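Local coordinates for ESX secretion system protein EccC (Thermomonospora curvata, PDB 4NH0) that is a weak ATPase of the ESX type VII secretion system, which exports EsxA and EsxB, and might be its translocase subunit, at residues 310-315 / 478-483; 423-428 / 457-462; 503-508 / 515-520; 317-322 / 522-527. One frame throughout, in Å; residues are numbered along the deposited sequence.

Overall arrangement
Contacts 1, 2 and 3 all lie on the ten-stranded mixed sheet built around the first FtsK domain, and contact 4 joins the helix that follows its P-loop to the chain leaving that sheet. Contact 1 is central, its centre about 11 Å from those of contacts 2 and 3, whereas contacts 2 and 3 do not touch. Contact 4 lies about 16 Å from contact 1 and 14 Å from contact 3, centre to centre. Along the chain 310-315 and 317-322 come first, then both segments of contact 2, then 478-483, the hairpin of contact 3 and finally 522-527. The predicted ATP-binding loop, 311-318, thus meets sequence-distant segments, one with the probable catalytic glutamate; contacts 1 and 4 share a sulfate.

Contact 1. Residues 310-315 / 478-483; sequences IGATGS and GLRTFS. With SO4 (sulfate ion), chain C.
Arg-480 meets the P-loop (Walker A motif) of the first FtsK domain twice, with its backbone carbonyl and with its guanidinium group. Strands 306-310 and 473-479 run parallel here, and Ile-310 O accepts the amide of Leu-479 at 2.9 Å. Just beyond this bond Arg-480 O receives Ala-312 N at 3.0 Å, which carries the pairing one step past the strand ends. The Arg-480 chain starts with CG anti to the backbone N (chi1 180°) and folds at chi3 (53°), so that one guanidinium face lies over Ser-315 CB and NH2 donates to Thr-313 O at 3.1 Å. That oxygen sits near the guanidinium plane, but NH2 stands 37° out of the carbonyl plane rather than on a lone pair. Within the type II turn from Ala-312 to Ser-315, Ala-312 O accepts Ser-315 N. The amide of Gly-314 is used by the sulfate, 2.7 Å from its O1; the ion probably occupies a phosphate position of the ATP predicted to bind here. Beyond the loop, Thr-481 OG1 donates to Ser-483 O at 2.9 Å, while Ser-483 OG caps Glu-486 N.

Contact 2. Residues 423-428 / 457-462; sequences LDEFSE and ASQRLE
Asp-424 and Ala-457 form a parallel beta pair where two central strands of the first FtsK domain end, and the turns that follow them continue the contact. Ala-457 N donates almost straight to Leu-423 O, 2.9 Å away with 174° at the hydrogen. The carbonyl oxygen of Ala-457 turns to the same neighbour and takes a weak bond from Phe-426 N at 3.3 Å. Asp-424 and Glu-425 close a Walker B type sequence. Asp-424 OD2 makes a salt bridge to Lys-317 of the P-loop, while Glu-425 is the probable active-site residue. The Glu-425 chain starts away from the neighbouring segment but bends at chi2 (-58°), which swings the carboxylate back beside Gln-459, where OE1 accepts a weak bond from Gln-459 N at 3.2 Å. The carboxylate plane is turned nearly at right angles to the Gln-459 amide. The Phe-426 ring packs on 457-462: its CE1 rests 3.6 Å from Ser-458 CB and its CZ 3.5 Å from Leu-461 CD1, with Ala-457 O at the ring edge. Ser-427, its OG anti to the backbone N (chi1 178°), reaches Arg-460 O through a weak bond, and the same carbonyl accepts Ser-458 OG at 2.6 Å. In the sheet, strand 337-343 flanks 418-424 and strand 306-310 flanks 452-458; Phe-426 and Leu-461 both touch Leu-308 of the latter, while helix 427-430, to which Ser-427 belongs, leads away from the contact.

Contact 3. Residues 503-508 / 515-520; sequences PGNGYL and LVRFKA
Strands 505-508 and 518-520 pair antiparallel but strongly twisted, their axes passing within 5.0 Å at 121°. Gly-506 and Phe-518 form the hydrogen-bonded pair: Phe-518 N donates to Gly-506 O at 2.9 Å, and the return bond from Gly-506 N to Phe-518 O is weak. Asn-505 and Lys-519 form the adjoining non-hydrogen-bonded pair, beyond which Ala-520 N binds Gly-504 O at 2.9 Å. On the face carrying Asn-505 and Lys-519, the contacts are mainly polar. The extended Arg-517 chain brings NH2 3.1 Å from Asn-505 OD1; the oxygen lies near the guanidinium plane, yet the donor stands 62° out of the amide plane, the two flat groups being almost perpendicular. Lys-519 curls at its last torsion to place NZ 3.2 Å from Pro-503 O, in the carbonyl plane and on a lone pair. These strands make the beta hairpin near the end of the mixed sheet of the first FtsK domain: strand 505-510 lies beside 473-479, and 518-520 beside 279-284. Farther along, the Tyr-507 ring has Arg-517 CG over one face, offset toward the rim, with Arg-517 CB 3.5 Å from CE1. Leu-515 CD2 approaches Tyr-507 CD1 to 3.6 Å. Phe-518 points to the other face of the hairpin. Its CG sits between the backbone N and the carbonyl carbon (chi1 67°), which carries the ring across Gly-506 until Tyr-507 O meets its edge, 3.4 Å from CE2. Leu-291 and Ile-477, from strands 290-294 and 473-479, pack against both Phe-518 and Leu-508.

Contact 4. Residues 317-322 / 522-527; sequences KSELLR and YVSGPV. With SO4 (sulfate ion), chain C.
The carboxylate of Glu-319 is gripped by three donors of the loop 522-527. Val-523 N points at OE2, 3.1 Å away and nearly straight at 171°, arriving almost in line with the C-O bond. Ser-524 N adds a weak bond to the same oxygen, and Ser-524 OG donates to OE1 at 2.9 Å, on that oxygen's syn lone pair. Glu-319 stands on the first turn of helix 317-329; CG lies anti to the backbone N (chi1 -176°) and the chain bends at chi2 (67°), carrying the carboxylate out to the loop. Alongside, Val-523 CG2 packs 3.4 Å from OE2 and 4.3 Å from Arg-322 CB. The Arg-322 guanidinium passes Ser-524 obliquely to bond Thr-349 O and lie against Phe-576 in a cation-pi contact. At the helix start, on the P-loop side, Lys-317 N holds sulfate O4 at 2.7 Å and Ser-318 N holds O3 at 3.0 Å. With two amides and a hydroxyl directed at it and an arginine nearby, the Glu-319 carboxylate is probably ionised, and it ties the chain running from strand 518-520 toward helix 575-583 to the helix of the predicted ATP site.

Contact 1. Residues 310-315 / 478-483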
loop_
_atom_site.group_PDB
_atom_site.type_symbol
_atom_site.label_atom_id
_atom_site.label_comp_id
_atom_site.label_asym_id
_atom_site.label_seq_id
_atom_site.Cartn_x
_atom_site.Cartn_y
_atom_site.Cartn_z
ATOM N N ILE A 310 -21.664 -3.471 -44.494
ATOM C CA ILE A 310 -21.574 -2.018 -44.527
ATOM C C ILE A 310 -22.950 -1.405 -44.759
ATOM O O ILE A 310 -23.698 -1.852 -45.628
ATOM C CB ILE A 310 -20.603 -1.534 -45.621
ATOM C CG1 ILE A 310 -19.192 -2.054 -45.347
ATOM C CG2 ILE A 310 -20.593 -0.017 -45.704
ATOM C CD1 ILE A 310 -18.637 -1.634 -44.004
ATOM N N GLY A 311 -23.283 -0.389 -43.972
ATOM C CA GLY A 311 -24.551 0.296 -44.111
ATOM C C GLY A 311 -24.555 1.625 -43.385
ATOM O O GLY A 311 -24.340 1.682 -42.175
ATOM N N ALA A 312 -24.801 2.699 -44.127
ATOM C CA ALA A 312 -24.848 4.036 -43.547
ATOM C C ALA A 312 -26.049 4.184 -42.621
ATOM O O ALA A 312 -26.861 3.269 -42.490
ATOM C CB ALA A 312 -24.888 5.087 -44.641
ATOM N N THR A 313 -26.156 5.342 -41.977
ATOM C CA THR A 313 -27.245 5.598 -41.043
ATOM C C THR A 313 -28.595 5.597 -41.749
ATOM O O THR A 313 -28.802 6.337 -42.710
ATOM C CB THR A 313 -27.058 6.940 -40.316
ATOM O OG1 THR A 313 -25.831 6.918 -39.575
ATOM C CG2 THR A 313 -28.213 7.195 -39.362
ATOM N N GLY A 314 -29.508 4.759 -41.271
ATOM C CA GLY A 314 -30.841 4.682 -41.838
ATOM C C GLY A 314 -31.011 3.522 -42.797
ATOM O O GLY A 314 -32.076 3.348 -43.389
ATOM N N SER A 315 -29.959 2.725 -42.954
ATOM C CA SER A 315 -30.006 1.570 -43.841
ATOM C C SER A 315 -30.489 0.330 -43.100
ATOM O O SER A 315 -30.722 -0.715 -43.704
ATOM C CB SER A 315 -28.632 1.312 -44.458
ATOM O OG SER A 315 -27.653 1.115 -43.454
ATOM N N GLY A 478 -23.991 -5.644 -48.358
ATOM C CA GLY A 478 -23.959 -4.219 -48.615
ATOM C C GLY A 478 -25.330 -3.576 -48.598
ATOM O O GLY A 478 -26.110 -3.728 -49.537
ATOM N N LEU A 479 -25.626 -2.856 -47.522
ATOM C CA LEU A 479 -26.839 -2.056 -47.455
ATOM C C LEU A 479 -26.606 -0.738 -48.181
ATOM O O LEU A 479 -25.654 -0.612 -48.949
ATOM C CB LEU A 479 -27.250 -1.808 -46.005
ATOM C CG LEU A 479 -27.425 -3.057 -45.140
ATOM C CD1 LEU A 479 -27.929 -2.682 -43.760
ATOM C CD2 LEU A 479 -28.368 -4.041 -45.808
ATOM N N ARG A 480 -27.466 0.243 -47.941
ATOM C CA ARG A 480 -27.304 1.545 -48.576
ATOM C C ARG A 480 -26.051 2.242 -48.059
ATOM O O ARG A 480 -25.983 2.635 -46.895
ATOM C CB ARG A 480 -28.534 2.422 -48.341
ATOM C CG ARG A 480 -28.426 3.799 -48.970
ATOM C CD ARG A 480 -29.734 4.559 -48.863
ATOM N NE ARG A 480 -30.230 4.596 -47.492
ATOM C CZ ARG A 480 -29.716 5.362 -46.535
ATOM N NH1 ARG A 480 -28.684 6.151 -46.797
ATOM N NH2 ARG A 480 -30.231 5.334 -45.314
ATOM N N THR A 481 -25.059 2.387 -48.931
ATOM C CA THR A 481 -23.790 2.999 -48.555
ATOM C C THR A 481 -23.844 4.517 -48.669
ATOM O O THR A 481 -24.826 5.079 -49.155
ATOM C CB THR A 481 -22.633 2.475 -49.424
ATOM O OG1 THR A 481 -22.880 2.800 -50.797
ATOM C CG2 THR A 481 -22.501 0.970 -49.280
ATOM N N PHE A 482 -22.782 5.176 -48.218
ATOM C CA PHE A 482 -22.706 6.631 -48.265
ATOM C C PHE A 482 -22.230 7.118 -49.627
ATOM O O PHE A 482 -22.798 8.051 -50.191
ATOM C CB PHE A 482 -21.775 7.158 -47.169
ATOM C CG PHE A 482 -21.645 8.655 -47.155
ATOM C CD1 PHE A 482 -22.553 9.433 -46.457
ATOM C CD2 PHE A 482 -20.614 9.284 -47.835
ATOM C CE1 PHE A 482 -22.439 10.810 -46.440
ATOM C CE2 PHE A 482 -20.496 10.660 -47.822
ATOM C CZ PHE A 482 -21.408 11.425 -47.123
ATOM N N SER A 483 -21.179 6.494 -50.144
ATOM C CA SER A 483 -20.625 6.883 -51.433
ATOM C C SER A 483 -20.670 5.725 -52.418
ATOM O O SER A 483 -20.961 4.590 -52.046
ATOM C CB SER A 483 -19.188 7.378 -51.277
ATOM O OG SER A 483 -18.287 6.290 -51.175
HETATM S S SO4 C . -28.874 2.042 -39.074
HETATM O O1 SO4 C . -29.588 3.311 -39.009
HETATM O O2 SO4 C . -27.527 2.212 -38.542
HETATM O O3 SO4 C . -29.591 1.047 -38.285
HETATM O O4 SO4 C . -28.795 1.598 -40.462
#

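Contact 2. Residues 423-428 / 457-462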
loop_
_atom_site.group_PDB
_atom_site.type_symbol
_atom_site.label_atom_id
_atom_site.label_comp_id
_atom_site.label_asym_id
_atom_site.label_seq_id
_atom_site.Cartn_x
_atom_site.Cartn_y
_atom_site.Cartn_z
ATOM N N LEU A 423 -18.532 -7.457 -34.473
ATOM C CA LEU A 423 -17.910 -6.194 -34.103
ATOM C C LEU A 423 -18.446 -5.062 -34.973
ATOM O O LEU A 423 -18.144 -4.986 -36.163
ATOM C CB LEU A 423 -16.385 -6.292 -34.228
ATOM C CG LEU A 423 -15.522 -5.358 -33.374
ATOM C CD1 LEU A 423 -14.091 -5.862 -33.335
ATOM C CD2 LEU A 423 -15.556 -3.923 -33.877
ATOM N N ASP A 424 -19.240 -4.184 -34.370
ATOM C CA ASP A 424 -19.798 -3.045 -35.084
ATOM C C ASP A 424 -18.831 -1.866 -35.049
ATOM O O ASP A 424 -18.063 -1.716 -34.099
ATOM C CB ASP A 424 -21.148 -2.642 -34.485
ATOM C CG ASP A 424 -22.003 -1.844 -35.451
ATOM O OD1 ASP A 424 -21.454 -1.298 -36.430
ATOM O OD2 ASP A 424 -23.229 -1.760 -35.229
ATOM N N GLU A 425 -18.876 -1.043 -36.094
ATOM C CA GLU A 425 -18.042 0.153 -36.204
ATOM C C GLU A 425 -16.553 -0.155 -36.095
ATOM O O GLU A 425 -15.812 0.559 -35.421
ATOM C CB GLU A 425 -18.433 1.177 -35.134
ATOM C CG GLU A 425 -19.842 1.713 -35.283
ATOM C CD GLU A 425 -20.073 2.365 -36.628
ATOM O OE1 GLU A 425 -21.236 2.389 -37.081
ATOM O OE2 GLU A 425 -19.094 2.852 -37.233
ATOM N N PHE A 426 -16.116 -1.215 -36.767
ATOM C CA PHE A 426 -14.713 -1.605 -36.736
ATOM C C PHE A 426 -13.854 -0.613 -37.510
ATOM O O PHE A 426 -12.639 -0.550 -37.320
ATOM C CB PHE A 426 -14.532 -3.010 -37.306
ATOM C CG PHE A 426 -14.589 -3.070 -38.804
ATOM C CD1 PHE A 426 -15.801 -2.998 -39.468
ATOM C CD2 PHE A 426 -13.430 -3.207 -39.549
ATOM C CE1 PHE A 426 -15.855 -3.055 -40.845
ATOM C CE2 PHE A 426 -13.478 -3.264 -40.925
ATOM C CZ PHE A 426 -14.692 -3.189 -41.574
ATOM N N SER A 427 -14.491 0.157 -38.386
ATOM C CA SER A 427 -13.786 1.144 -39.196
ATOM C C SER A 427 -13.219 2.265 -38.336
ATOM O O SER A 427 -12.034 2.586 -38.426
ATOM C CB SER A 427 -14.714 1.723 -40.263
ATOM O OG SER A 427 -14.059 2.721 -41.024
ATOM N N GLU A 428 -14.066 2.859 -37.503
ATOM C CA GLU A 428 -13.626 3.935 -36.624
ATOM C C GLU A 428 -12.954 3.379 -35.373
ATOM O O GLU A 428 -12.525 4.132 -34.500
ATOM C CB GLU A 428 -14.799 4.841 -36.245
ATOM C CG GLU A 428 -14.705 6.235 -36.851
ATOM C CD GLU A 428 -15.868 7.125 -36.466
ATOM O OE1 GLU A 428 -16.848 6.611 -35.889
ATOM O OE2 GLU A 428 -15.802 8.342 -36.742
ATOM N N ALA A 457 -18.790 -5.123 -38.999
ATOM C CA ALA A 457 -19.828 -4.209 -39.452
ATOM C C ALA A 457 -19.436 -2.764 -39.179
ATOM O O ALA A 457 -18.883 -2.451 -38.127
ATOM C CB ALA A 457 -21.151 -4.535 -38.785
ATOM N N SER A 458 -19.725 -1.886 -40.132
ATOM C CA SER A 458 -19.428 -0.470 -39.968
ATOM C C SER A 458 -20.452 0.409 -40.668
ATOM O O SER A 458 -21.063 0.006 -41.656
ATOM C CB SER A 458 -18.031 -0.148 -40.497
ATOM O OG SER A 458 -17.818 1.252 -40.514
ATOM N N GLN A 459 -20.629 1.616 -40.142
ATOM C CA GLN A 459 -21.494 2.606 -40.764
ATOM C C GLN A 459 -20.909 3.050 -42.097
ATOM O O GLN A 459 -21.628 3.202 -43.083
ATOM C CB GLN A 459 -21.680 3.807 -39.838
ATOM C CG GLN A 459 -22.557 4.907 -40.395
ATOM C CD GLN A 459 -22.735 6.046 -39.414
ATOM O OE1 GLN A 459 -23.150 5.838 -38.274
ATOM N NE2 GLN A 459 -22.416 7.259 -39.850
ATOM N N ARG A 460 -19.596 3.247 -42.118
ATOM C CA ARG A 460 -18.901 3.662 -43.330
ATOM C C ARG A 460 -17.484 3.095 -43.380
ATOM O O ARG A 460 -16.854 2.881 -42.345
ATOM C CB ARG A 460 -18.866 5.188 -43.432
ATOM C CG ARG A 460 -18.160 5.690 -44.673
ATOM C CD ARG A 460 -18.322 7.174 -44.887
ATOM N NE ARG A 460 -19.453 7.727 -44.156
ATOM C CZ ARG A 460 -19.725 9.026 -44.097
ATOM N NH1 ARG A 460 -18.950 9.890 -44.737
ATOM N NH2 ARG A 460 -20.773 9.459 -43.410
ATOM N N LEU A 461 -16.989 2.862 -44.593
ATOM C CA LEU A 461 -15.699 2.218 -44.799
ATOM C C LEU A 461 -14.806 2.980 -45.780
ATOM O O LEU A 461 -15.294 3.674 -46.670
ATOM C CB LEU A 461 -15.918 0.794 -45.308
ATOM C CG LEU A 461 -14.766 -0.198 -45.188
ATOM C CD1 LEU A 461 -14.495 -0.499 -43.729
ATOM C CD2 LEU A 461 -15.081 -1.473 -45.954
ATOM N N GLU A 462 -13.494 2.855 -45.596
ATOM C CA GLU A 462 -12.520 3.290 -46.594
ATOM C C GLU A 462 -11.586 2.117 -46.915
ATOM O O GLU A 462 -11.291 1.294 -46.049
ATOM C CB GLU A 462 -11.727 4.506 -46.117
ATOM C CG GLU A 462 -12.449 5.378 -45.101
ATOM C CD GLU A 462 -12.005 6.826 -45.169
ATOM O OE1 GLU A 462 -10.991 7.098 -45.841
ATOM O OE2 GLU A 462 -12.666 7.689 -44.552
#

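Contact 3. Residues 503-508 / 515-520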
loop_
_atom_site.group_PDB
_atom_site.type_symbol
_atom_site.label_atom_id
_atom_site.label_comp_id
_atom_site.label_asym_id
_atom_site.label_seq_id
_atom_site.Cartn_x
_atom_site.Cartn_y
_atom_site.Cartn_z
ATOM N N PRO A 503 -35.224 1.773 -45.100
ATOM C CA PRO A 503 -34.328 0.792 -44.480
ATOM C C PRO A 503 -34.727 -0.645 -44.795
ATOM O O PRO A 503 -35.909 -0.926 -44.992
ATOM C CB PRO A 503 -34.480 1.084 -42.986
ATOM C CG PRO A 503 -35.860 1.621 -42.860
ATOM C CD PRO A 503 -36.101 2.422 -44.110
ATOM N N GLY A 504 -33.746 -1.541 -44.843
ATOM C CA GLY A 504 -34.016 -2.948 -45.071
ATOM C C GLY A 504 -33.417 -3.487 -46.355
ATOM O O GLY A 504 -33.068 -4.664 -46.436
ATOM N N ASN A 505 -33.301 -2.630 -47.362
ATOM C CA ASN A 505 -32.780 -3.049 -48.657
ATOM C C ASN A 505 -31.263 -3.190 -48.648
ATOM O O ASN A 505 -30.564 -2.425 -47.985
ATOM C CB ASN A 505 -33.207 -2.061 -49.743
ATOM C CG ASN A 505 -34.712 -2.011 -49.925
ATOM O OD1 ASN A 505 -35.272 -2.720 -50.759
ATOM N ND2 ASN A 505 -35.374 -1.171 -49.140
ATOM N N GLY A 506 -30.759 -4.173 -49.385
ATOM C CA GLY A 506 -29.331 -4.413 -49.464
ATOM C C GLY A 506 -28.977 -5.504 -50.455
ATOM O O GLY A 506 -29.858 -6.144 -51.026
ATOM N N TYR A 507 -27.681 -5.712 -50.662
ATOM C CA TYR A 507 -27.204 -6.758 -51.559
ATOM C C TYR A 507 -26.390 -7.797 -50.796
ATOM O O TYR A 507 -25.992 -7.570 -49.654
ATOM C CB TYR A 507 -26.363 -6.162 -52.689
ATOM C CG TYR A 507 -27.149 -5.322 -53.671
ATOM C CD1 TYR A 507 -27.687 -5.884 -54.820
ATOM C CD2 TYR A 507 -27.346 -3.966 -53.451
ATOM C CE1 TYR A 507 -28.404 -5.120 -55.721
ATOM C CE2 TYR A 507 -28.060 -3.194 -54.347
ATOM C CZ TYR A 507 -28.588 -3.777 -55.479
ATOM O OH TYR A 507 -29.301 -3.013 -56.373
ATOM N N LEU A 508 -26.144 -8.935 -51.436
ATOM C CA LEU A 508 -25.382 -10.014 -50.822
ATOM C C LEU A 508 -24.455 -10.650 -51.852
ATOM O O LEU A 508 -24.902 -11.389 -52.728
ATOM C CB LEU A 508 -26.327 -11.060 -50.218
ATOM C CG LEU A 508 -25.775 -12.213 -49.370
ATOM C CD1 LEU A 508 -25.432 -13.427 -50.220
ATOM C CD2 LEU A 508 -24.567 -11.768 -48.565
ATOM N N LEU A 515 -24.747 -10.799 -57.492
ATOM C CA LEU A 515 -25.374 -10.110 -56.372
ATOM C C LEU A 515 -26.805 -10.585 -56.208
ATOM O O LEU A 515 -27.448 -10.993 -57.176
ATOM C CB LEU A 515 -25.361 -8.590 -56.567
ATOM C CG LEU A 515 -24.045 -7.823 -56.457
ATOM C CD1 LEU A 515 -23.367 -7.702 -57.815
ATOM C CD2 LEU A 515 -24.273 -6.452 -55.838
ATOM N N VAL A 516 -27.301 -10.539 -54.980
ATOM C CA VAL A 516 -28.693 -10.861 -54.715
ATOM C C VAL A 516 -29.310 -9.770 -53.856
ATOM O O VAL A 516 -29.101 -9.736 -52.644
ATOM C CB VAL A 516 -28.848 -12.221 -54.008
ATOM C CG1 VAL A 516 -30.316 -12.523 -53.761
ATOM C CG2 VAL A 516 -28.210 -13.329 -54.830
ATOM N N ARG A 517 -30.054 -8.865 -54.483
ATOM C CA ARG A 517 -30.744 -7.831 -53.729
ATOM C C ARG A 517 -31.846 -8.460 -52.898
ATOM O O ARG A 517 -32.611 -9.290 -53.389
ATOM C CB ARG A 517 -31.329 -6.754 -54.644
ATOM C CG ARG A 517 -32.247 -5.791 -53.902
ATOM C CD ARG A 517 -32.528 -4.520 -54.679
ATOM N NE ARG A 517 -33.488 -3.677 -53.970
ATOM C CZ ARG A 517 -33.871 -2.471 -54.375
ATOM N NH1 ARG A 517 -33.375 -1.955 -55.491
ATOM N NH2 ARG A 517 -34.750 -1.780 -53.663
ATOM N N PHE A 518 -31.917 -8.065 -51.634
ATOM C CA PHE A 518 -32.915 -8.605 -50.728
ATOM C C PHE A 518 -33.536 -7.509 -49.888
ATOM O O PHE A 518 -33.213 -6.331 -50.041
ATOM C CB PHE A 518 -32.296 -9.661 -49.815
ATOM C CG PHE A 518 -31.290 -9.108 -48.842
ATOM C CD1 PHE A 518 -31.658 -8.795 -47.545
ATOM C CD2 PHE A 518 -29.977 -8.904 -49.228
ATOM C CE1 PHE A 518 -30.736 -8.287 -46.653
ATOM C CE2 PHE A 518 -29.051 -8.398 -48.340
ATOM C CZ PHE A 518 -29.431 -8.089 -47.050
ATOM N N LYS A 519 -34.428 -7.909 -48.992
ATOM C CA LYS A 519 -34.975 -6.985 -48.018
ATOM C C LYS A 519 -35.078 -7.668 -46.663
ATOM O O LYS A 519 -35.812 -8.641 -46.501
ATOM C CB LYS A 519 -36.335 -6.463 -48.465
ATOM C CG LYS A 519 -36.683 -5.178 -47.775
ATOM C CD LYS A 519 -37.895 -4.503 -48.352
ATOM C CE LYS A 519 -38.061 -3.168 -47.670
ATOM N NZ LYS A 519 -37.701 -3.291 -46.233
ATOM N N ALA A 520 -34.332 -7.150 -45.694
ATOM C CA ALA A 520 -34.210 -7.788 -44.390
ATOM C C ALA A 520 -35.532 -7.840 -43.633
ATOM O O ALA A 520 -36.370 -6.949 -43.757
ATOM C CB ALA A 520 -33.162 -7.071 -43.556
#

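Contact 4. Residues 317-322 / 522-527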
loop_
_atom_site.group_PDB
_atom_site.type_symbol
_atom_site.label_atom_id
_atom_site.label_comp_id
_atom_site.label_asym_id
_atom_site.label_seq_id
_atom_site.Cartn_x
_atom_site.Cartn_y
_atom_site.Cartn_z
ATOM N N LYS A 317 -28.770 -1.124 -40.578
ATOM C CA LYS A 317 -27.616 -1.939 -40.209
ATOM C C LYS A 317 -27.773 -2.502 -38.804
ATOM O O LYS A 317 -27.467 -3.666 -38.555
ATOM C CB LYS A 317 -26.326 -1.123 -40.305
ATOM C CG LYS A 317 -25.077 -1.886 -39.891
ATOM C CD LYS A 317 -23.843 -1.001 -39.936
ATOM C CE LYS A 317 -23.958 0.159 -38.960
ATOM N NZ LYS A 317 -24.143 -0.309 -37.559
ATOM N N SER A 318 -28.254 -1.666 -37.892
ATOM C CA SER A 318 -28.484 -2.085 -36.517
ATOM C C SER A 318 -29.551 -3.172 -36.447
ATOM O O SER A 318 -29.396 -4.158 -35.729
ATOM C CB SER A 318 -28.894 -0.888 -35.657
ATOM O OG SER A 318 -29.083 -1.271 -34.306
ATOM N N GLU A 319 -30.626 -2.991 -37.205
ATOM C CA GLU A 319 -31.742 -3.929 -37.186
ATOM C C GLU A 319 -31.380 -5.254 -37.848
ATOM O O GLU A 319 -31.881 -6.308 -37.459
ATOM C CB GLU A 319 -32.965 -3.317 -37.874
ATOM C CG GLU A 319 -34.212 -4.184 -37.817
ATOM C CD GLU A 319 -34.752 -4.347 -36.409
ATOM O OE1 GLU A 319 -34.423 -3.512 -35.540
ATOM O OE2 GLU A 319 -35.506 -5.312 -36.170
ATOM N N LEU A 320 -30.507 -5.197 -38.848
ATOM C CA LEU A 320 -30.062 -6.404 -39.534
ATOM C C LEU A 320 -29.250 -7.293 -38.602
ATOM O O LEU A 320 -29.432 -8.509 -38.576
ATOM C CB LEU A 320 -29.235 -6.051 -40.771
ATOM C CG LEU A 320 -28.642 -7.248 -41.516
ATOM C CD1 LEU A 320 -29.744 -8.192 -41.962
ATOM C CD2 LEU A 320 -27.809 -6.797 -42.703
ATOM N N LEU A 321 -28.353 -6.676 -37.840
ATOM C CA LEU A 321 -27.498 -7.407 -36.913
ATOM C C LEU A 321 -28.310 -8.078 -35.813
ATOM O O LEU A 321 -27.973 -9.170 -35.362
ATOM C CB LEU A 321 -26.452 -6.473 -36.303
ATOM C CG LEU A 321 -25.442 -5.882 -37.288
ATOM C CD1 LEU A 321 -24.511 -4.906 -36.589
ATOM C CD2 LEU A 321 -24.653 -6.988 -37.966
ATOM N N ARG A 322 -29.381 -7.420 -35.383
ATOM C CA ARG A 322 -30.277 -7.989 -34.385
ATOM C C ARG A 322 -30.992 -9.207 -34.949
ATOM O O ARG A 322 -31.118 -10.232 -34.283
ATOM C CB ARG A 322 -31.299 -6.953 -33.920
ATOM C CG ARG A 322 -30.692 -5.745 -33.238
ATOM C CD ARG A 322 -31.750 -4.707 -32.910
ATOM N NE ARG A 322 -32.777 -5.232 -32.017
ATOM C CZ ARG A 322 -32.720 -5.165 -30.691
ATOM N NH1 ARG A 322 -31.681 -4.594 -30.097
ATOM N NH2 ARG A 322 -33.702 -5.668 -29.957
ATOM N N TYR A 522 -37.688 -8.002 -39.932
ATOM C CA TYR A 522 -37.568 -7.234 -38.700
ATOM C C TYR A 522 -37.952 -8.067 -37.484
ATOM O O TYR A 522 -38.649 -9.073 -37.602
ATOM C CB TYR A 522 -38.425 -5.967 -38.766
ATOM C CG TYR A 522 -39.913 -6.214 -38.887
ATOM C CD1 TYR A 522 -40.714 -6.324 -37.757
ATOM C CD2 TYR A 522 -40.519 -6.323 -40.132
ATOM C CE1 TYR A 522 -42.072 -6.545 -37.862
ATOM C CE2 TYR A 522 -41.879 -6.544 -40.247
ATOM C CZ TYR A 522 -42.650 -6.653 -39.109
ATOM O OH TYR A 522 -44.004 -6.873 -39.218
ATOM N N VAL A 523 -37.485 -7.638 -36.316
ATOM C CA VAL A 523 -37.776 -8.327 -35.065
ATOM C C VAL A 523 -38.205 -7.336 -33.989
ATOM O O VAL A 523 -38.581 -7.727 -32.885
ATOM C CB VAL A 523 -36.557 -9.121 -34.559
ATOM C CG1 VAL A 523 -36.268 -10.295 -35.477
ATOM C CG2 VAL A 523 -35.344 -8.215 -34.445
ATOM N N SER A 524 -38.149 -6.050 -34.323
ATOM C CA SER A 524 -38.461 -4.995 -33.367
ATOM C C SER A 524 -39.895 -4.497 -33.517
ATOM O O SER A 524 -40.207 -3.363 -33.154
ATOM C CB SER A 524 -37.484 -3.830 -33.528
ATOM O OG SER A 524 -36.147 -4.261 -33.348
ATOM N N GLY A 525 -40.762 -5.350 -34.053
ATOM C CA GLY A 525 -42.161 -5.003 -34.224
ATOM C C GLY A 525 -43.080 -6.000 -33.549
ATOM O O GLY A 525 -42.616 -6.974 -32.960
ATOM N N PRO A 526 -44.397 -5.755 -33.618
ATOM C CA PRO A 526 -45.409 -6.672 -33.087
ATOM C C PRO A 526 -45.893 -7.650 -34.152
ATOM O O PRO A 526 -45.397 -7.609 -35.276
ATOM C CB PRO A 526 -46.528 -5.726 -32.666
ATOM C CG PRO A 526 -46.460 -4.636 -33.695
ATOM C CD PRO A 526 -45.001 -4.497 -34.092
ATOM N N VAL A 527 -46.835 -8.523 -33.803
ATOM C CA VAL A 527 -47.492 -9.380 -34.791
ATOM C C VAL A 527 -49.009 -9.240 -34.637
ATOM O O VAL A 527 -49.509 -8.945 -33.550
ATOM C CB VAL A 527 -47.050 -10.866 -34.671
ATOM C CG1 VAL A 527 -45.787 -10.991 -33.831
ATOM C CG2 VAL A 527 -48.162 -11.743 -34.102
HETATM S S SO4 C . -28.874 2.042 -39.074
HETATM O O1 SO4 C . -29.588 3.311 -39.009
HETATM O O2 SO4 C . -27.527 2.212 -38.542
HETATM O O3 SO4 C . -29.591 1.047 -38.285
HETATM O O4 SO4 C . -28.795 1.598 -40.462
#